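Local coordinates for protein dally-like, isoform A (Drosophila melanogaster, PDB 6XTZ) that binds Wnt and Hedgehog family proteins as a cell-surface glypican, shielding the lipid of Wnt so that it can signal at a distance, at residues 20-24 with 25-29; 443-446 with 447-451; 524-527 with 528-532. The protein carries 5 engineered substitutions. All blocks are in the same frame, centred on the assembly; numbering follows the deposited sequence.

Interaction 1. Residues 20-24 with 25-29; sequences RGIDA and IEIPQ
Ile22 and Ile27 meet on the inner side of this turn, where the CG2 methyl of Ile22 rests 3.8 Å from CG1 of Ile27, the two side chains crossing at a slant. The same methyl also lies 4.0 Å from CB of Glu26, so one branch of Ile22 packs against two successive residues. Ile27 also lies over the backbone of Asp23: CG1, set beside its own backbone N by a chi1 of -57°, is 3.3 Å from Asp23 O. That oxygen also accepts a weak hydrogen bond from Glu26 N at 3.1 Å and a longer, equally weak one from Ile27 N. Ile27 N also donates weakly to Ala24 O, at 3.4 Å. Three imperfect bonds thus close the chain on itself through Ala24 and Ile25, both of which have helical backbone angles. The turn follows directly on the end of helix 14-19, which is finished by a Schellman motif: Gly21, with positive phi, is the C-prime residue, and Ile22 N returns to Phe17 O. Its apolar side settles on two helices, Ile22 against Met53 of helix 51-110 and Ile27 against Phe17 of helix 14-19. The outer side is much looser. There Asp23 OD2 and Glu26 OE2 stand 3.8 Å apart, two like charges whose carboxylate planes are almost perpendicular (87°), and Asp23 is exposed. The repulsion is probably eased in part by Arg56, with which Glu26 OE1 makes a long, weak ion pair. With an alanine in place of Glu26, the extended chain and its carboxylate would be gone, and Arg56 would probably be left without this acidic partner. Ala24 and Ile25 are likewise exposed, their side chains making little beyond backbone contacts across the turn.

Interaction 2. Residues 443-446 with 447-451; sequences DRIV and RDIRQ
Arg447 folds its stem back over the carbonyl of Asp443, one helical turn earlier in helix 441-455. The backbone makes the first link, Arg447 N to Asp443 O at 2.9 Å and fairly straight at 161°. From there the side chain can be followed outward over the same oxygen. CB lies 3.4 Å from Asp443 O, and CG is closer still at 3.1 Å, because chi1 of -67° sets CG beside the backbone N and so above the preceding turn. CD has begun to climb away, 3.9 Å from Asp443 O, and NE stays near that oxygen without bonding to it. At the tip, NH2 comes 4.4 Å from Asp443 OD2, which lies well out of the guanidinium plane; no N-H points at it, and the pair is an attraction of charges rather than a salt bridge. Leu284 also touches this arginine. Such i to i+4 contacts run along an alpha helix of the helical glypican core, packed on helices 51-110, 185-216 and 263-283. On its buried face Ile449 CD1 reaches 4.0 Å from Ile445 CG1, with Ile445 against Ile90 and Ile449 against Phe87, both of helix 51-110. The other charged side chains find partners beyond the segments, Asp448 bridging to Lys83 and Arg452, and Arg450 to Asp277. Asp443 is buried, with OD1 held by Asn288, and the nearby positive charge of Arg447 would be expected to steady its carboxylate in the ionised form.

Interaction 3. Residues 524-527 with 528-532; sequences SHLK and NAIVH
Ser524 O receives the shortest of the helix bonds here, from Asn528 N at 2.9 Å, with an N-H...O angle of 146°. CB of Asn528 closes over that oxygen too, 3.3 Å from Ser524 O, so amide and side-chain stem approach the one carbonyl together. The next residue along repeats the backbone step, Ala529 N donating to His525 O at 3.1 Å. Leu526 O is enclosed more fully by Ile530, whose N bonds to it at 3.2 Å while its CG1 lies just as near that oxygen. Chi1 of -62° turns this branch of Ile530 back toward the earlier turn, and the chain then runs on to bring CD1 within 4.5 Å of Leu526 CG, a light touch between the two apolar side chains. Leu526, Ala529 and Ile530 form the buried flank of an amphipathic helix, 513-538, lying against others of the elongated, all-helical glypican core. Leu526 meets Phe265 and Ile530 meets Glu268 and Asn271, all on helix 263-283, while Ala529 touches Ala206 and Thr209 of helix 185-216. Other sides of the helix are exposed. Lys527, at the border of the buried face, runs out as a fully extended chain and touches Glu268, and the next turn brings Val531 over its backbone: Val531 CG2 stands 3.4 Å from Lys527 O, whose bond is to Val531 N. At the far end the imidazole of His532 lies beneath a carbonyl, Asn528 O sitting 3.5 Å above the ring plane and over its centre. The same oxygen takes weak hydrogen bonds from the backbone N atoms of Val531 and His532, and the ring's ND1 makes a weak one to a glycerol molecule that probably came from the crystallisation liquor.

Interactions 2 and 3 lie in the helical body of the protein, their centres about 21 Å apart and their nearest atoms about 12 Å. They do not touch, yet helices 185-216 and 263-283 pack against both, tying helix 441-455 to helix 513-538. Interaction 1 sits far off at one end of the elongated chain, its centre about 53 Å from that of interaction 2 and 51 Å from that of interaction 3; the side chain of Ile27 is about 12 Å from a glycan. Interaction 2 is near the lipid: the Asp443 side chain is about 7 Å from bound O-palmitoleoyl serine, and Pro440, just before the helix, lines that pocket.

Interaction 1. Residues 20-24 with 25-29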
# COMPACT_ATOMS: atom_id res chain seq x y z
N ARG A 20 16.85 -12.65 33.04
CA ARG A 20 17.06 -11.46 32.22
C ARG A 20 18.53 -11.19 31.93
O ARG A 20 18.86 -10.13 31.41
CB ARG A 20 16.43 -10.25 32.91
CG ARG A 20 14.91 -10.33 33.02
CD ARG A 20 14.35 -9.21 33.89
NE ARG A 20 12.90 -9.27 33.99
CZ ARG A 20 12.17 -8.46 34.75
NH1 ARG A 20 12.76 -7.54 35.49
NH2 ARG A 20 10.85 -8.58 34.77
N GLY A 21 19.41 -12.13 32.26
CA GLY A 21 20.83 -11.99 31.98
C GLY A 21 21.65 -11.36 33.08
O GLY A 21 22.84 -11.09 32.86
N ILE A 22 21.07 -11.12 34.25
CA ILE A 22 21.78 -10.51 35.36
C ILE A 22 22.45 -11.60 36.17
O ILE A 22 21.80 -12.56 36.61
CB ILE A 22 20.82 -9.68 36.24
CG1 ILE A 22 20.07 -8.65 35.39
CG2 ILE A 22 21.58 -9.00 37.36
CD1 ILE A 22 19.04 -7.85 36.15
N ASP A 23 23.76 -11.46 36.39
CA ASP A 23 24.50 -12.44 37.16
C ASP A 23 24.12 -12.36 38.63
O ASP A 23 23.76 -11.30 39.15
CB ASP A 23 26.01 -12.23 36.99
CG ASP A 23 26.45 -12.35 35.55
OD1 ASP A 23 25.85 -13.15 34.80
OD2 ASP A 23 27.41 -11.64 35.16
N ALA A 24 24.21 -13.51 39.31
CA ALA A 24 23.85 -13.58 40.72
C ALA A 24 24.73 -12.70 41.60
O ALA A 24 24.32 -12.33 42.70
CB ALA A 24 23.90 -15.02 41.21
N ILE A 25 25.93 -12.36 41.13
CA ILE A 25 26.81 -11.49 41.90
C ILE A 25 26.23 -10.08 42.00
O ILE A 25 26.32 -9.43 43.05
CB ILE A 25 28.23 -11.47 41.29
CG1 ILE A 25 28.86 -12.87 41.33
CG2 ILE A 25 29.12 -10.47 42.01
CD1 ILE A 25 28.64 -13.68 40.06
N GLU A 26 25.61 -9.60 40.92
CA GLU A 26 25.04 -8.26 40.91
C GLU A 26 23.73 -8.16 41.67
O GLU A 26 23.35 -7.06 42.09
CB GLU A 26 24.82 -7.80 39.47
CG GLU A 26 25.99 -8.06 38.53
CD GLU A 26 25.72 -7.56 37.12
OE1 GLU A 26 24.94 -6.60 36.98
OE2 GLU A 26 26.29 -8.12 36.17
N ILE A 27 23.02 -9.27 41.86
CA ILE A 27 21.69 -9.26 42.45
C ILE A 27 21.79 -9.01 43.95
O ILE A 27 22.38 -9.82 44.68
CB ILE A 27 20.94 -10.57 42.16
CG1 ILE A 27 20.86 -10.82 40.66
CG2 ILE A 27 19.55 -10.54 42.78
CD1 ILE A 27 20.18 -12.12 40.29
N PRO A 28 21.22 -7.91 44.46
CA PRO A 28 21.24 -7.69 45.91
C PRO A 28 20.31 -8.67 46.61
O PRO A 28 19.17 -8.88 46.20
CB PRO A 28 20.74 -6.24 46.04
CG PRO A 28 19.90 -6.02 44.83
CD PRO A 28 20.55 -6.83 43.73
N GLN A 29 20.83 -9.28 47.68
CA GLN A 29 20.02 -10.22 48.45
C GLN A 29 18.94 -9.50 49.24
O GLN A 29 17.79 -9.95 49.30
CB GLN A 29 20.92 -11.03 49.38
CG GLN A 29 22.05 -11.75 48.66
CD GLN A 29 23.08 -12.33 49.61
OE1 GLN A 29 23.04 -12.09 50.81
NE2 GLN A 29 24.01 -13.11 49.06

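Interaction 2. Residues 443-446 with 447-451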
# COMPACT_ATOMS: atom_id res chain seq x y z
N ASP A 443 -6.14 -12.21 -12.74
CA ASP A 443 -7.11 -12.18 -11.65
C ASP A 443 -6.56 -12.86 -10.41
O ASP A 443 -6.88 -12.44 -9.29
CB ASP A 443 -8.42 -12.84 -12.08
CG ASP A 443 -9.07 -12.14 -13.26
OD1 ASP A 443 -8.44 -11.22 -13.84
OD2 ASP A 443 -10.21 -12.51 -13.61
N ARG A 444 -5.73 -13.89 -10.58
CA ARG A 444 -5.20 -14.62 -9.43
C ARG A 444 -4.25 -13.76 -8.62
O ARG A 444 -4.28 -13.79 -7.38
CB ARG A 444 -4.51 -15.90 -9.90
CG ARG A 444 -5.44 -16.87 -10.63
CD ARG A 444 -4.67 -18.02 -11.26
NE ARG A 444 -3.99 -18.85 -10.27
CZ ARG A 444 -3.29 -19.94 -10.57
NH1 ARG A 444 -3.17 -20.33 -11.83
NH2 ARG A 444 -2.70 -20.63 -9.60
N ILE A 445 -3.38 -12.99 -9.28
CA ILE A 445 -2.45 -12.15 -8.55
C ILE A 445 -3.17 -10.93 -7.97
O ILE A 445 -2.79 -10.43 -6.90
CB ILE A 445 -1.26 -11.74 -9.45
CG1 ILE A 445 -0.27 -10.86 -8.69
CG2 ILE A 445 -1.75 -11.04 -10.71
CD1 ILE A 445 0.40 -11.56 -7.53
N VAL A 446 -4.21 -10.45 -8.64
CA VAL A 446 -5.01 -9.35 -8.09
C VAL A 446 -5.75 -9.81 -6.84
O VAL A 446 -5.81 -9.09 -5.83
CB VAL A 446 -5.97 -8.80 -9.15
CG1 VAL A 446 -7.00 -7.87 -8.51
CG2 VAL A 446 -5.20 -8.05 -10.23
N ARG A 447 -6.32 -11.02 -6.87
CA ARG A 447 -6.98 -11.56 -5.68
C ARG A 447 -5.98 -11.81 -4.56
O ARG A 447 -6.28 -11.60 -3.38
CB ARG A 447 -7.73 -12.84 -6.01
CG ARG A 447 -8.92 -12.68 -6.94
CD ARG A 447 -9.66 -14.00 -7.10
NE ARG A 447 -10.33 -14.09 -8.40
CZ ARG A 447 -11.55 -13.63 -8.64
NH1 ARG A 447 -12.24 -13.03 -7.68
NH2 ARG A 447 -12.08 -13.76 -9.85
N ASP A 448 -4.77 -12.27 -4.91
CA ASP A 448 -3.75 -12.52 -3.91
C ASP A 448 -3.35 -11.23 -3.21
O ASP A 448 -3.32 -11.16 -1.97
CB ASP A 448 -2.53 -13.19 -4.55
CG ASP A 448 -1.50 -13.63 -3.54
OD1 ASP A 448 -1.80 -13.62 -2.33
OD2 ASP A 448 -0.37 -13.98 -3.96
N ILE A 449 -3.05 -10.19 -3.99
CA ILE A 449 -2.70 -8.89 -3.42
C ILE A 449 -3.86 -8.34 -2.60
O ILE A 449 -3.66 -7.82 -1.49
CB ILE A 449 -2.29 -7.92 -4.53
CG1 ILE A 449 -0.95 -8.35 -5.14
CG2 ILE A 449 -2.24 -6.49 -4.02
CD1 ILE A 449 -0.59 -7.62 -6.41
N ARG A 450 -5.08 -8.44 -3.12
CA ARG A 450 -6.24 -7.89 -2.42
C ARG A 450 -6.42 -8.54 -1.05
O ARG A 450 -6.75 -7.85 -0.08
CB ARG A 450 -7.50 -8.09 -3.27
CG ARG A 450 -8.77 -7.56 -2.64
CD ARG A 450 -10.00 -7.94 -3.46
NE ARG A 450 -11.22 -7.33 -2.94
CZ ARG A 450 -12.42 -7.47 -3.50
NH1 ARG A 450 -12.56 -8.20 -4.60
NH2 ARG A 450 -13.47 -6.88 -2.96
N GLN A 451 -6.20 -9.85 -0.96
CA GLN A 451 -6.37 -10.53 0.32
C GLN A 451 -5.25 -10.16 1.29
O GLN A 451 -5.49 -9.99 2.49
CB GLN A 451 -6.42 -12.04 0.11
CG GLN A 451 -6.68 -12.83 1.38
CD GLN A 451 -8.00 -12.46 2.03
OE1 GLN A 451 -9.03 -12.36 1.37
NE2 GLN A 451 -7.97 -12.25 3.35

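Interaction 3. Residues 524-527 with 528-532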
# COMPACT_ATOMS: atom_id res chain seq x y z
N SER A 524 3.67 11.59 3.15
CA SER A 524 3.29 12.28 1.92
C SER A 524 3.22 11.32 0.74
O SER A 524 2.32 11.43 -0.10
CB SER A 524 4.27 13.42 1.64
OG SER A 524 3.90 14.13 0.47
N HIS A 525 4.16 10.38 0.66
CA HIS A 525 4.12 9.39 -0.42
C HIS A 525 2.92 8.47 -0.28
O HIS A 525 2.27 8.14 -1.29
CB HIS A 525 5.41 8.57 -0.44
CG HIS A 525 6.63 9.36 -0.83
ND1 HIS A 525 6.57 10.46 -1.65
CD2 HIS A 525 7.93 9.20 -0.50
CE1 HIS A 525 7.78 10.95 -1.82
NE2 HIS A 525 8.63 10.20 -1.13
N LEU A 526 2.60 8.06 0.94
CA LEU A 526 1.44 7.19 1.15
C LEU A 526 0.14 7.90 0.78
O LEU A 526 -0.73 7.31 0.13
CB LEU A 526 1.40 6.70 2.60
CG LEU A 526 0.29 5.71 2.93
CD1 LEU A 526 0.40 4.46 2.06
CD2 LEU A 526 0.31 5.34 4.40
N LYS A 527 -0.00 9.16 1.19
CA LYS A 527 -1.20 9.91 0.82
C LYS A 527 -1.26 10.14 -0.69
O LYS A 527 -2.35 10.15 -1.27
CB LYS A 527 -1.24 11.25 1.56
CG LYS A 527 -1.47 11.15 3.05
CD LYS A 527 -1.49 12.52 3.71
CE LYS A 527 -1.70 12.42 5.21
NZ LYS A 527 -1.66 13.75 5.87
N ASN A 528 -0.10 10.32 -1.33
CA ASN A 528 -0.08 10.53 -2.77
C ASN A 528 -0.61 9.31 -3.51
O ASN A 528 -1.33 9.44 -4.51
CB ASN A 528 1.34 10.86 -3.22
CG ASN A 528 1.43 11.14 -4.71
OD1 ASN A 528 0.47 11.61 -5.32
ND2 ASN A 528 2.58 10.84 -5.30
N ALA A 529 -0.26 8.10 -3.04
CA ALA A 529 -0.76 6.89 -3.67
C ALA A 529 -2.26 6.73 -3.46
O ALA A 529 -2.95 6.17 -4.32
CB ALA A 529 -0.01 5.67 -3.14
N ILE A 530 -2.78 7.21 -2.33
CA ILE A 530 -4.21 7.10 -2.06
C ILE A 530 -5.00 7.97 -3.02
O ILE A 530 -6.11 7.60 -3.45
CB ILE A 530 -4.49 7.47 -0.59
CG1 ILE A 530 -3.79 6.48 0.35
CG2 ILE A 530 -5.99 7.48 -0.31
CD1 ILE A 530 -3.88 6.85 1.80
N VAL A 531 -4.46 9.13 -3.40
CA VAL A 531 -5.14 9.98 -4.37
C VAL A 531 -5.19 9.31 -5.73
O VAL A 531 -6.21 9.36 -6.43
CB VAL A 531 -4.45 11.36 -4.43
CG1 VAL A 531 -5.06 12.21 -5.54
CG2 VAL A 531 -4.55 12.07 -3.10
N HIS A 532 -4.10 8.65 -6.13
CA HIS A 532 -4.09 7.97 -7.42
C HIS A 532 -5.03 6.77 -7.43
O HIS A 532 -5.70 6.51 -8.44
CB HIS A 532 -2.67 7.54 -7.78
CG HIS A 532 -1.71 8.68 -7.93
ND1 HIS A 532 -0.35 8.50 -8.08
CD2 HIS A 532 -1.92 10.02 -7.96
CE1 HIS A 532 0.23 9.68 -8.20
NE2 HIS A 532 -0.69 10.62 -8.13